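Local coordinates for protein MccF (PDB 4IIY) that probably acts as an S66-family serine carboxypeptidase that gives its host self-immunity to the antibiotic microcin C7, at residues 298-303 / 330-335; 204-209 / 337-342; 265-270 / 290-295; 244-249 / 281-286. The protein carries 1 engineered substitution. All blocks are in the same frame, centred on the assembly; numbering follows the deposited sequence.

Contact 1 of 4, residues 298-303 / 330-335. With EDO (1,2-ethanediol), chain L.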
# COMPACT_ATOMS: atom_id res chain seq x y z
N ILE B 298 -19.88 6.86 -4.08
CA ILE B 298 -18.63 6.88 -3.33
C ILE B 298 -18.68 8.03 -2.33
O ILE B 298 -19.11 9.14 -2.67
CB ILE B 298 -17.43 7.09 -4.28
CG1 ILE B 298 -17.32 5.92 -5.26
CG2 ILE B 298 -16.13 7.26 -3.48
CD1 ILE B 298 -16.51 6.25 -6.49
N ILE B 299 -18.26 7.75 -1.10
CA ILE B 299 -18.04 8.77 -0.08
C ILE B 299 -16.54 8.93 0.12
O ILE B 299 -15.85 7.96 0.47
CB ILE B 299 -18.66 8.36 1.26
CG1 ILE B 299 -20.17 8.10 1.12
CG2 ILE B 299 -18.39 9.43 2.33
CD1 ILE B 299 -20.75 7.37 2.32
N LEU B 300 -16.02 10.13 -0.12
CA LEU B 300 -14.64 10.44 0.19
C LEU B 300 -14.61 11.20 1.51
O LEU B 300 -15.19 12.29 1.63
CB LEU B 300 -14.01 11.33 -0.89
CG LEU B 300 -14.00 10.81 -2.32
CD1 LEU B 300 -13.39 11.87 -3.24
CD2 LEU B 300 -13.24 9.49 -2.45
N GLY B 301 -13.96 10.64 2.53
CA GLY B 301 -13.72 11.39 3.74
C GLY B 301 -12.75 12.53 3.47
O GLY B 301 -11.90 12.44 2.58
N LYS B 302 -12.86 13.63 4.22
CA LYS B 302 -11.88 14.70 4.05
C LYS B 302 -10.48 14.14 4.26
O LYS B 302 -10.22 13.42 5.23
CB LYS B 302 -12.12 15.84 5.05
CG LYS B 302 -13.39 16.65 4.82
CD LYS B 302 -13.36 17.92 5.68
CE LYS B 302 -14.48 18.88 5.33
NZ LYS B 302 -15.82 18.31 5.62
N HIS B 303 -9.55 14.52 3.39
CA HIS B 303 -8.18 14.02 3.42
C HIS B 303 -7.29 14.96 4.23
O HIS B 303 -7.07 16.10 3.83
CB HIS B 303 -7.64 13.94 1.99
CG HIS B 303 -6.37 13.16 1.85
ND1 HIS B 303 -6.27 12.05 1.04
CD2 HIS B 303 -5.13 13.33 2.40
CE1 HIS B 303 -5.04 11.55 1.11
NE2 HIS B 303 -4.33 12.32 1.93
N VAL B 330 -20.73 11.18 -6.10
CA VAL B 330 -19.71 11.22 -5.06
C VAL B 330 -20.04 12.27 -4.01
O VAL B 330 -20.32 13.43 -4.34
CB VAL B 330 -18.33 11.55 -5.66
CG1 VAL B 330 -17.30 11.70 -4.55
CG2 VAL B 330 -17.89 10.49 -6.65
N LEU B 331 -20.01 11.86 -2.74
CA LEU B 331 -20.05 12.79 -1.62
C LEU B 331 -18.59 13.07 -1.29
O LEU B 331 -17.90 12.19 -0.77
CB LEU B 331 -20.79 12.18 -0.44
CG LEU B 331 -21.11 13.08 0.76
CD1 LEU B 331 -21.86 12.31 1.83
CD2 LEU B 331 -19.86 13.69 1.35
N ASP B 332 -18.12 14.26 -1.65
CA ASP B 332 -16.72 14.61 -1.44
C ASP B 332 -16.54 15.45 -0.19
O ASP B 332 -16.93 16.61 -0.16
CB ASP B 332 -16.19 15.38 -2.65
CG ASP B 332 -14.71 15.69 -2.53
OD1 ASP B 332 -14.03 15.07 -1.70
OD2 ASP B 332 -14.23 16.55 -3.29
N GLY B 333 -15.94 14.87 0.85
CA GLY B 333 -15.62 15.61 2.05
C GLY B 333 -16.47 15.28 3.27
O GLY B 333 -16.72 16.15 4.10
N PHE B 334 -16.90 14.04 3.40
CA PHE B 334 -17.59 13.60 4.61
C PHE B 334 -16.65 13.68 5.81
O PHE B 334 -15.46 13.34 5.70
CB PHE B 334 -18.14 12.18 4.41
CG PHE B 334 -19.07 11.69 5.50
CD1 PHE B 334 -20.17 12.43 5.91
CD2 PHE B 334 -18.86 10.45 6.08
CE1 PHE B 334 -21.02 11.95 6.90
CE2 PHE B 334 -19.71 9.96 7.06
CZ PHE B 334 -20.79 10.72 7.47
N ASP B 335 -17.17 14.14 6.94
CA ASP B 335 -16.38 14.34 8.15
C ASP B 335 -16.25 13.06 8.97
O ASP B 335 -16.65 13.00 10.13
CB ASP B 335 -16.97 15.47 9.00
CG ASP B 335 -16.93 16.80 8.28
OD1 ASP B 335 -15.82 17.38 8.19
OD2 ASP B 335 -17.99 17.25 7.79
C1 EDO L . -10.12 10.45 0.56
O1 EDO L . -9.64 11.02 1.79
C2 EDO L . -9.53 11.15 -0.66
O2 EDO L . -8.13 10.88 -0.75
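Ile298 and Val330 pair near the start of two parallel strands, and the carbonyl O of Ile298 takes the N-H of Leu331 (N to O 2.9 Å). Ile299 points to the other face of the sheet. There Ile299 CG2, the branch left anti to the backbone N when CG1 sits at chi1 -57°, presses on Phe334 CB at 3.5 Å. Leu300 returns to the face of Val330 and Asp332: its CG slants over Val330 CG1, and its CD1 methyl lies 3.6 Å from Asp332 OD1. Two donors share Leu300 O, Gly333 N at 2.8 Å and Phe334 N at 3.0 Å, because a beta bulge here puts one more residue into the second strand. Past Gly301, Lys302 N bonds to Phe334 O, and the lysine side chain runs out over Gly333 before bending at chi4 (65°). The bend sets Lys302 NZ 2.8 Å from Gly333 O and, in a salt bridge, 2.7 Å from Asp335 OD1, which it meets from above the carboxylate plane. Asn227 also holds NZ, and Trp206 adds a cation-pi contact. A methionine in place of Lys302 would probably leave Asp335 without its ion-pair mate and Gly333 O without this donor. His303 ND1 and Gly301 O are bridged by an ethanediol. Strands 297-301 and 330-334, with helix 315-323 packed over Val330, form a beta-alpha-beta unit of the C-terminal domain's mixed sheet.

Contact 2 of 4, residues 204-209 / 337-342. With 1EI (5'-O-(L-alpha-glutamylsulfamoyl)inosine), chain K.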
# COMPACT_ATOMS: atom_id res chain seq x y z
N GLU B 204 -19.96 22.57 11.55
CA GLU B 204 -19.89 23.93 11.02
C GLU B 204 -18.48 24.29 10.60
O GLU B 204 -18.28 24.98 9.60
CB GLU B 204 -20.41 24.93 12.04
CG GLU B 204 -21.91 24.82 12.27
CD GLU B 204 -22.46 25.88 13.21
OE1 GLU B 204 -21.73 26.30 14.14
OE2 GLU B 204 -23.62 26.30 13.02
N LYS B 205 -17.49 23.79 11.34
CA LYS B 205 -16.09 24.09 11.08
C LYS B 205 -15.28 22.82 11.28
O LYS B 205 -15.69 21.93 12.03
CB LYS B 205 -15.57 25.16 12.03
CG LYS B 205 -16.29 26.50 11.95
CD LYS B 205 -15.89 27.25 10.71
CE LYS B 205 -16.52 28.63 10.68
NZ LYS B 205 -16.10 29.47 11.83
N TRP B 206 -14.12 22.76 10.63
CA TRP B 206 -13.23 21.60 10.74
C TRP B 206 -11.79 22.06 10.59
O TRP B 206 -11.52 23.19 10.18
CB TRP B 206 -13.56 20.56 9.66
CG TRP B 206 -13.33 21.07 8.27
CD1 TRP B 206 -14.16 21.88 7.53
CD2 TRP B 206 -12.18 20.83 7.45
NE1 TRP B 206 -13.60 22.15 6.32
CE2 TRP B 206 -12.38 21.52 6.24
CE3 TRP B 206 -10.99 20.11 7.62
CZ2 TRP B 206 -11.45 21.50 5.21
CZ3 TRP B 206 -10.07 20.09 6.60
CH2 TRP B 206 -10.31 20.79 5.41
N SER B 207 -10.85 21.19 10.94
CA SER B 207 -9.44 21.48 10.73
C SER B 207 -8.66 20.20 10.51
O SER B 207 -9.09 19.11 10.92
CB SER B 207 -8.83 22.22 11.93
OG SER B 207 -7.56 22.77 11.58
N ASP B 208 -7.50 20.34 9.89
CA ASP B 208 -6.58 19.23 9.73
C ASP B 208 -5.15 19.58 10.15
O ASP B 208 -4.24 18.81 9.90
CB ASP B 208 -6.58 18.70 8.29
CG ASP B 208 -6.10 19.71 7.27
OD1 ASP B 208 -5.93 20.91 7.63
OD2 ASP B 208 -5.91 19.33 6.09
N GLU B 209 -4.95 20.73 10.80
CA GLU B 209 -3.59 21.13 11.13
C GLU B 209 -2.88 20.19 12.09
O GLU B 209 -3.48 19.70 13.06
CB GLU B 209 -3.57 22.54 11.70
CG GLU B 209 -3.91 23.62 10.69
CD GLU B 209 -3.42 24.96 11.15
OE1 GLU B 209 -2.32 25.37 10.74
OE2 GLU B 209 -4.13 25.58 11.97
N SER B 337 -13.02 10.80 9.11
CA SER B 337 -11.68 10.64 8.57
C SER B 337 -10.68 11.07 9.62
O SER B 337 -10.99 11.03 10.81
CB SER B 337 -11.53 11.49 7.30
OG SER B 337 -11.55 12.87 7.62
N HIS B 338 -9.48 11.46 9.20
CA HIS B 338 -8.46 11.93 10.12
C HIS B 338 -8.62 13.42 10.49
O HIS B 338 -7.89 13.92 11.35
CB HIS B 338 -7.06 11.75 9.53
CG HIS B 338 -6.57 10.33 9.48
ND1 HIS B 338 -7.18 9.34 8.74
CD2 HIS B 338 -5.49 9.77 10.05
CE1 HIS B 338 -6.49 8.22 8.87
NE2 HIS B 338 -5.46 8.45 9.66
N THR B 339 -9.53 14.13 9.83
CA THR B 339 -9.75 15.54 10.19
C THR B 339 -10.61 15.65 11.46
O THR B 339 -11.27 14.69 11.85
CB THR B 339 -10.39 16.32 9.03
OG1 THR B 339 -11.66 15.74 8.69
CG2 THR B 339 -9.49 16.27 7.79
N HIS B 340 -10.58 16.81 12.10
CA HIS B 340 -11.39 17.09 13.29
C HIS B 340 -12.46 18.12 12.94
O HIS B 340 -12.18 19.10 12.25
CB HIS B 340 -10.53 17.63 14.43
CG HIS B 340 -9.55 16.64 14.96
ND1 HIS B 340 -9.87 15.71 15.93
CD2 HIS B 340 -8.26 16.40 14.62
CE1 HIS B 340 -8.81 14.96 16.18
NE2 HIS B 340 -7.82 15.35 15.39
N PRO B 341 -13.69 17.93 13.43
CA PRO B 341 -14.16 16.81 14.26
C PRO B 341 -14.48 15.59 13.40
O PRO B 341 -14.52 15.67 12.17
CB PRO B 341 -15.44 17.37 14.88
CG PRO B 341 -15.98 18.26 13.81
CD PRO B 341 -14.77 18.88 13.13
N MET B 342 -14.72 14.47 14.06
CA MET B 342 -14.97 13.21 13.39
C MET B 342 -16.33 12.65 13.79
O MET B 342 -16.64 12.57 14.98
CB MET B 342 -13.88 12.21 13.77
CG MET B 342 -13.95 10.93 12.99
SD MET B 342 -12.94 9.63 13.72
CE MET B 342 -13.05 8.48 12.35
O6 1EI K . 3.23 13.81 16.38
C6 1EI K . 2.11 14.05 15.89
N1 1EI K . 1.71 15.32 15.64
C2 1EI K . 0.50 15.59 15.12
N3 1EI K . -0.40 14.64 14.81
C5 1EI K . 1.17 12.95 15.59
C4 1EI K . -0.12 13.34 15.03
N7 1EI K . 1.17 11.61 15.69
C8 1EI K . -0.03 11.17 15.23
N9 1EI K . -0.78 12.21 14.83
C1' 1EI K . -2.14 12.14 14.27
O4' 1EI K . -2.87 11.03 14.78
C2' 1EI K . -2.02 11.89 12.78
O2' 1EI K . -1.99 13.14 12.08
C3' 1EI K . -3.27 11.10 12.46
O3' 1EI K . -4.24 11.95 11.86
C4' 1EI K . -3.81 10.62 13.79
C5' 1EI K . -4.01 9.11 13.82
O5' 1EI K . -2.76 8.43 13.66
SBF 1EI K . -2.77 6.95 13.28
OAE 1EI K . -1.61 6.31 13.85
OAF 1EI K . -4.00 6.41 13.81
NAQ 1EI K . -2.78 6.89 11.73
C 1EI K . -2.93 5.79 10.97
O 1EI K . -3.11 4.64 11.34
CA 1EI K . -2.93 6.02 9.48
N 1EI K . -2.63 7.41 9.18
CB 1EI K . -1.94 5.07 8.82
CG 1EI K . -2.46 4.59 7.47
CD 1EI K . -2.22 5.63 6.40
OE1 1EI K . -2.00 6.81 6.74
OE2 1EI K . -2.26 5.27 5.21
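Trp206 lies against His340, Pro341 and Thr339, and its side chain traces the contact outward. Trp206 CB is 3.3 Å from His340 O and 4.0 Å from Pro341 CD, of a proline that follows a cis peptide bond. With chi1 at 64°, CG lies between the backbone N and the carbonyl carbon, a rotation that brings the indole alongside Thr339. CE3 comes near Thr339 CB, and Trp206 CZ3, farther along the six-membered ring, meets Thr339 CG2 at 4.0 Å from an oblique direction. On the other ring, NE1 is held by Lys226 O. The same Thr339 methyl also packs on Asp208 CB. Beside this packing, Ser207 and His340 form a single antiparallel, hydrogen-bonded bridge: Ser207 N donates to His340 O at 2.8 Å, and His340 N returns the bond to Ser207 O at 3.0 Å. Just before it, Ser337 OG accepts from Thr339 N, an ST turn, so the backbone is pinned on both sides of Thr339. His338, in this turn, is the predicted histidine of a catalytic triad with Glu270 and the nucleophile position, here the engineered Ala145. Glu270 OE1 bonds to its ND1, and the amino N of the bound glutamyl sulfamoyl inosine donates to His338 NE2 at 3.1 Å. A leucine in place of His338 would probably leave Glu270 OE1 without this partner and the ligand amine without this acceptor. The ribose C3' of the ligand lies at the edge of the His338 ring, in its plane, 3.5 Å from CD2 of His338.

Contact 3 of 4, residues 265-270 / 290-295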
# COMPACT_ATOMS: atom_id res chain seq x y z
N ASP B 265 -23.36 -1.44 -3.57
CA ASP B 265 -22.74 -0.92 -2.36
C ASP B 265 -22.39 0.56 -2.51
O ASP B 265 -22.18 1.06 -3.62
CB ASP B 265 -21.44 -1.67 -2.03
CG ASP B 265 -21.67 -3.03 -1.40
OD1 ASP B 265 -22.80 -3.38 -0.97
OD2 ASP B 265 -20.66 -3.78 -1.32
N ILE B 266 -22.30 1.24 -1.38
CA ILE B 266 -21.70 2.57 -1.32
C ILE B 266 -20.27 2.42 -0.79
O ILE B 266 -20.08 1.89 0.30
CB ILE B 266 -22.52 3.52 -0.42
CG1 ILE B 266 -23.89 3.78 -1.04
CG2 ILE B 266 -21.77 4.83 -0.18
CD1 ILE B 266 -24.83 4.60 -0.17
N LEU B 267 -19.29 2.87 -1.55
CA LEU B 267 -17.90 2.77 -1.11
C LEU B 267 -17.55 3.96 -0.24
O LEU B 267 -17.71 5.10 -0.68
CB LEU B 267 -16.96 2.75 -2.31
CG LEU B 267 -15.47 2.67 -1.96
CD1 LEU B 267 -15.13 1.31 -1.39
CD2 LEU B 267 -14.62 2.98 -3.18
N PHE B 268 -17.07 3.71 0.97
CA PHE B 268 -16.55 4.76 1.85
C PHE B 268 -15.04 4.61 1.94
O PHE B 268 -14.54 3.54 2.34
CB PHE B 268 -17.18 4.65 3.24
CG PHE B 268 -16.44 5.41 4.30
CD1 PHE B 268 -16.39 6.79 4.27
CD2 PHE B 268 -15.78 4.75 5.32
CE1 PHE B 268 -15.68 7.50 5.24
CE2 PHE B 268 -15.08 5.45 6.30
CZ PHE B 268 -15.03 6.83 6.26
N ILE B 269 -14.31 5.66 1.56
CA ILE B 269 -12.86 5.64 1.61
C ILE B 269 -12.32 6.98 2.11
O ILE B 269 -12.85 8.05 1.78
CB ILE B 269 -12.21 5.30 0.25
CG1 ILE B 269 -12.91 6.07 -0.86
CG2 ILE B 269 -12.27 3.80 -0.00
CD1 ILE B 269 -12.19 6.00 -2.21
N GLU B 270 -11.28 6.91 2.94
CA GLU B 270 -10.57 8.11 3.36
C GLU B 270 -9.09 7.79 3.46
O GLU B 270 -8.71 6.63 3.70
CB GLU B 270 -11.12 8.66 4.68
CG GLU B 270 -10.91 7.77 5.91
CD GLU B 270 -9.62 8.05 6.67
OE1 GLU B 270 -9.09 9.19 6.62
OE2 GLU B 270 -9.12 7.11 7.36
N ARG B 290 -12.30 -3.61 -10.41
CA ARG B 290 -13.69 -3.52 -10.88
C ARG B 290 -14.64 -2.93 -9.84
O ARG B 290 -15.86 -3.06 -9.97
CB ARG B 290 -14.21 -4.88 -11.37
CG ARG B 290 -13.35 -5.50 -12.47
CD ARG B 290 -13.94 -6.82 -12.94
NE ARG B 290 -13.16 -7.44 -14.00
CZ ARG B 290 -13.36 -7.22 -15.30
NH1 ARG B 290 -14.31 -6.38 -15.70
NH2 ARG B 290 -12.60 -7.83 -16.20
N VAL B 291 -14.09 -2.28 -8.83
CA VAL B 291 -14.92 -1.69 -7.80
C VAL B 291 -15.87 -0.64 -8.39
O VAL B 291 -17.04 -0.54 -7.99
CB VAL B 291 -14.06 -1.07 -6.69
CG1 VAL B 291 -14.92 -0.30 -5.70
CG2 VAL B 291 -13.25 -2.16 -5.97
N PHE B 292 -15.39 0.13 -9.37
CA PHE B 292 -16.19 1.20 -9.95
C PHE B 292 -17.24 0.67 -10.94
O PHE B 292 -18.08 1.44 -11.42
CB PHE B 292 -15.30 2.28 -10.58
CG PHE B 292 -14.33 2.91 -9.60
CD1 PHE B 292 -14.72 3.21 -8.31
CD2 PHE B 292 -13.02 3.17 -9.98
CE1 PHE B 292 -13.83 3.78 -7.41
CE2 PHE B 292 -12.13 3.75 -9.09
CZ PHE B 292 -12.53 4.05 -7.81
N ASP B 293 -17.21 -0.63 -11.23
CA ASP B 293 -18.26 -1.27 -12.00
C ASP B 293 -19.41 -1.73 -11.10
O ASP B 293 -20.49 -2.07 -11.59
CB ASP B 293 -17.72 -2.49 -12.77
CG ASP B 293 -16.77 -2.11 -13.89
OD1 ASP B 293 -16.83 -0.96 -14.38
OD2 ASP B 293 -15.96 -2.98 -14.29
N LYS B 294 -19.16 -1.74 -9.80
CA LYS B 294 -20.13 -2.27 -8.84
C LYS B 294 -20.84 -1.21 -8.02
O LYS B 294 -22.05 -1.30 -7.80
CB LYS B 294 -19.45 -3.23 -7.87
CG LYS B 294 -18.91 -4.51 -8.47
CD LYS B 294 -18.11 -5.25 -7.39
CE LYS B 294 -17.45 -6.52 -7.87
NZ LYS B 294 -16.59 -7.07 -6.78
N VAL B 295 -20.10 -0.23 -7.51
CA VAL B 295 -20.65 0.65 -6.48
C VAL B 295 -21.62 1.69 -7.05
O VAL B 295 -21.44 2.17 -8.18
CB VAL B 295 -19.56 1.32 -5.60
CG1 VAL B 295 -18.73 0.25 -4.90
CG2 VAL B 295 -18.67 2.23 -6.41
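Leu267 and Val291 meet at about a right angle, the leucine reaching off its strand toward a short, weakly bonded helical turn. Its CG stands anti to the backbone N (chi1 179°), which carries Leu267 CD2 to Val291 CG1 at 4.1 Å. Leu267 CD2 also approaches the Phe292 ring obliquely, 4.4 Å from CE1; the phenylalanine leaves its backbone heading away from the strand, and its ring then comes back. Nearer the strand, Leu267 CB rests 4.0 Å from Val295 CG1. Val295 also covers the backbone of Asp265, the valine CB 3.3 Å from Asp265 O. The helical turn is held by Val291 O, which accepts from both Lys294 N and Val295 N. The carboxylate of Asp265 looks elsewhere, to Arg240 in a salt bridge and to Arg262 N. Arg290, at positive phi, is the C-prime residue of the Schellman motif that ends helix 276-288, and its guanidinium forms a salt bridge with Glu256 of the second subunit. The turn 291-294 thus lies on the return path of a beta-alpha-beta crossover, between helix 276-288 and strand 297-301, which pairs in parallel with strand 266-270; Leu286 of the helix packs against both Leu267 and Phe292.

Contact 4 of 4, residues 244-249 / 281-286. With 1EI (5'-O-(L-alpha-glutamylsulfamoyl)inosine), chain K.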
# COMPACT_ATOMS: atom_id res chain seq x y z
N GLY B 244 -13.35 2.07 4.51
CA GLY B 244 -12.54 2.58 5.61
C GLY B 244 -11.33 3.31 5.06
O GLY B 244 -11.41 3.98 4.02
N ASN B 245 -10.21 3.19 5.77
CA ASN B 245 -8.98 3.81 5.31
C ASN B 245 -8.44 3.04 4.11
O ASN B 245 -8.11 1.86 4.22
CB ASN B 245 -7.96 3.86 6.44
CG ASN B 245 -6.67 4.57 6.05
OD1 ASN B 245 -5.70 3.94 5.61
ND2 ASN B 245 -6.65 5.89 6.23
N LEU B 246 -8.34 3.70 2.97
CA LEU B 246 -8.05 3.01 1.72
C LEU B 246 -6.63 2.44 1.69
O LEU B 246 -6.43 1.29 1.32
CB LEU B 246 -8.32 3.92 0.53
CG LEU B 246 -8.01 3.36 -0.85
CD1 LEU B 246 -8.72 2.03 -1.09
CD2 LEU B 246 -8.40 4.39 -1.92
N ASN B 247 -5.64 3.23 2.10
CA ASN B 247 -4.30 2.68 2.15
C ASN B 247 -4.24 1.43 3.03
O ASN B 247 -3.56 0.45 2.70
CB ASN B 247 -3.31 3.74 2.63
CG ASN B 247 -1.88 3.35 2.37
OD1 ASN B 247 -1.48 3.12 1.23
ND2 ASN B 247 -1.09 3.26 3.43
N THR B 248 -4.91 1.46 4.17
CA THR B 248 -4.91 0.30 5.06
C THR B 248 -5.56 -0.94 4.42
O THR B 248 -5.13 -2.07 4.66
CB THR B 248 -5.61 0.62 6.39
OG1 THR B 248 -4.91 1.70 7.02
CG2 THR B 248 -5.60 -0.58 7.33
N LEU B 249 -6.59 -0.74 3.61
CA LEU B 249 -7.26 -1.86 2.95
C LEU B 249 -6.29 -2.67 2.09
O LEU B 249 -6.48 -3.87 1.90
CB LEU B 249 -8.45 -1.39 2.12
CG LEU B 249 -9.65 -0.90 2.93
CD1 LEU B 249 -10.70 -0.27 2.01
CD2 LEU B 249 -10.28 -2.01 3.77
N ARG B 281 -2.51 6.18 -7.28
CA ARG B 281 -2.23 4.74 -7.23
C ARG B 281 -3.37 3.96 -6.57
O ARG B 281 -3.79 2.91 -7.06
CB ARG B 281 -0.92 4.50 -6.47
CG ARG B 281 -0.44 3.08 -6.50
CD ARG B 281 0.94 2.98 -5.84
NE ARG B 281 0.84 2.85 -4.39
CZ ARG B 281 0.52 1.71 -3.79
NH1 ARG B 281 0.27 0.64 -4.52
NH2 ARG B 281 0.43 1.65 -2.46
N LEU B 282 -3.86 4.47 -5.44
CA LEU B 282 -4.91 3.78 -4.70
C LEU B 282 -6.25 3.81 -5.45
O LEU B 282 -6.98 2.81 -5.46
CB LEU B 282 -5.06 4.36 -3.30
CG LEU B 282 -3.85 4.15 -2.38
CD1 LEU B 282 -3.99 5.02 -1.14
CD2 LEU B 282 -3.69 2.69 -1.99
N PHE B 283 -6.57 4.93 -6.09
CA PHE B 283 -7.80 4.99 -6.88
C PHE B 283 -7.69 4.03 -8.08
O PHE B 283 -8.66 3.33 -8.41
CB PHE B 283 -8.07 6.41 -7.39
CG PHE B 283 -8.53 7.40 -6.33
CD1 PHE B 283 -9.01 6.98 -5.10
CD2 PHE B 283 -8.50 8.76 -6.60
CE1 PHE B 283 -9.44 7.92 -4.15
CE2 PHE B 283 -8.93 9.69 -5.69
CZ PHE B 283 -9.41 9.28 -4.47
N SER B 284 -6.53 3.98 -8.73
CA SER B 284 -6.36 3.03 -9.83
C SER B 284 -6.43 1.57 -9.37
O SER B 284 -6.97 0.74 -10.08
CB SER B 284 -5.09 3.31 -10.64
OG SER B 284 -5.33 4.39 -11.54
N MET B 285 -5.93 1.27 -8.17
CA MET B 285 -6.10 -0.07 -7.60
C MET B 285 -7.57 -0.46 -7.57
O MET B 285 -7.95 -1.55 -8.00
CB MET B 285 -5.48 -0.13 -6.20
CG MET B 285 -5.47 -1.52 -5.55
SD MET B 285 -7.03 -2.04 -4.79
CE MET B 285 -7.12 -0.87 -3.43
N LEU B 286 -8.41 0.44 -7.07
CA LEU B 286 -9.85 0.17 -7.02
C LEU B 286 -10.42 -0.06 -8.43
O LEU B 286 -11.21 -0.97 -8.65
CB LEU B 286 -10.59 1.32 -6.34
CG LEU B 286 -10.27 1.55 -4.87
CD1 LEU B 286 -10.88 2.87 -4.40
CD2 LEU B 286 -10.75 0.37 -4.03
O6 1EI K . 3.23 13.81 16.38
C6 1EI K . 2.11 14.05 15.89
N1 1EI K . 1.71 15.32 15.64
C2 1EI K . 0.50 15.59 15.12
N3 1EI K . -0.40 14.64 14.81
C5 1EI K . 1.17 12.95 15.59
C4 1EI K . -0.12 13.34 15.03
N7 1EI K . 1.17 11.61 15.69
C8 1EI K . -0.03 11.17 15.23
N9 1EI K . -0.78 12.21 14.83
C1' 1EI K . -2.14 12.14 14.27
O4' 1EI K . -2.87 11.03 14.78
C2' 1EI K . -2.02 11.89 12.78
O2' 1EI K . -1.99 13.14 12.08
C3' 1EI K . -3.27 11.10 12.46
O3' 1EI K . -4.24 11.95 11.86
C4' 1EI K . -3.81 10.62 13.79
C5' 1EI K . -4.01 9.11 13.82
O5' 1EI K . -2.76 8.43 13.66
SBF 1EI K . -2.77 6.95 13.28
OAE 1EI K . -1.61 6.31 13.85
OAF 1EI K . -4.00 6.41 13.81
NAQ 1EI K . -2.78 6.89 11.73
C 1EI K . -2.93 5.79 10.97
O 1EI K . -3.11 4.64 11.34
CA 1EI K . -2.93 6.02 9.48
N 1EI K . -2.63 7.41 9.18
CB 1EI K . -1.94 5.07 8.82
CG 1EI K . -2.46 4.59 7.47
CD 1EI K . -2.22 5.63 6.40
OE1 1EI K . -2.00 6.81 6.74
OE2 1EI K . -2.26 5.27 5.21
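Asn245 OD1 is gripped by two donors of one residue, Thr248 N at 3.0 Å and Thr248 OG1 at 2.8 Å, the hydroxyl coming from above the carbonyl plane. This is an N-cap: Asn245 ends its strand and closes the first turn of the short helix 246-249. Its ND2 meanwhile bonds to Glu270, the predicted charge-relay glutamate. One residue on, Leu246 is a knob in a hole of helix 276-288 formed by Leu282, Phe283, Met285 and Leu286. With chi1 at 178° the Leu246 side chain extends away from its backbone N, and both methyls enter the hole. Leu246 CD2 lies 3.6 Å from Leu282 CB, the two side chains sliding past each other in opposite directions, and 3.8 Å from Leu286 CD1, which it meets tip to tip. Leu246 CD1 reaches the Met285 CE methyl at 4.1 Å. Asn247 crosses Leu282 at a slant, its OD1 3.9 Å from CD2, while its ND2 donates to the glutamyl carboxylate of the ligand, 2.9 Å from OE2 with a bent N-H angle of 131°. The short helix thus packs on helix 276-288 while supplying ligand-pocket residues. Behind Leu246 lies Ile269 of strand 266-270; Phe283 turns to helix 315-323, Thr248 faces helix 148-158, and Arg281 and Ser284 bond to Thr250 and Ser124 of the second subunit.

Contacts 1, 3 and 4 are buried and all reach one mixed sheet of the C-terminal domain; contact 2 is only partly buried and joins a short strand and the loop after it to a loop far away in sequence, with the other three nested inside the loop it closes. Contact 1 is strand pairing, rich in backbone bonds; contact 3 packs a helical turn on strand 266-270, contact 4 a short helix on helix 276-288; both are apolar, and they meet where Phe292 packs on Leu286. Polar chemistry gathers where the strands end: Glu270 of contact 3 bonds to both His338 of contact 2 and Asn245 of contact 4, and both of these contacts touch the ligand. Lys302 ties contact 1 to contact 2 through Ser337 and Trp206.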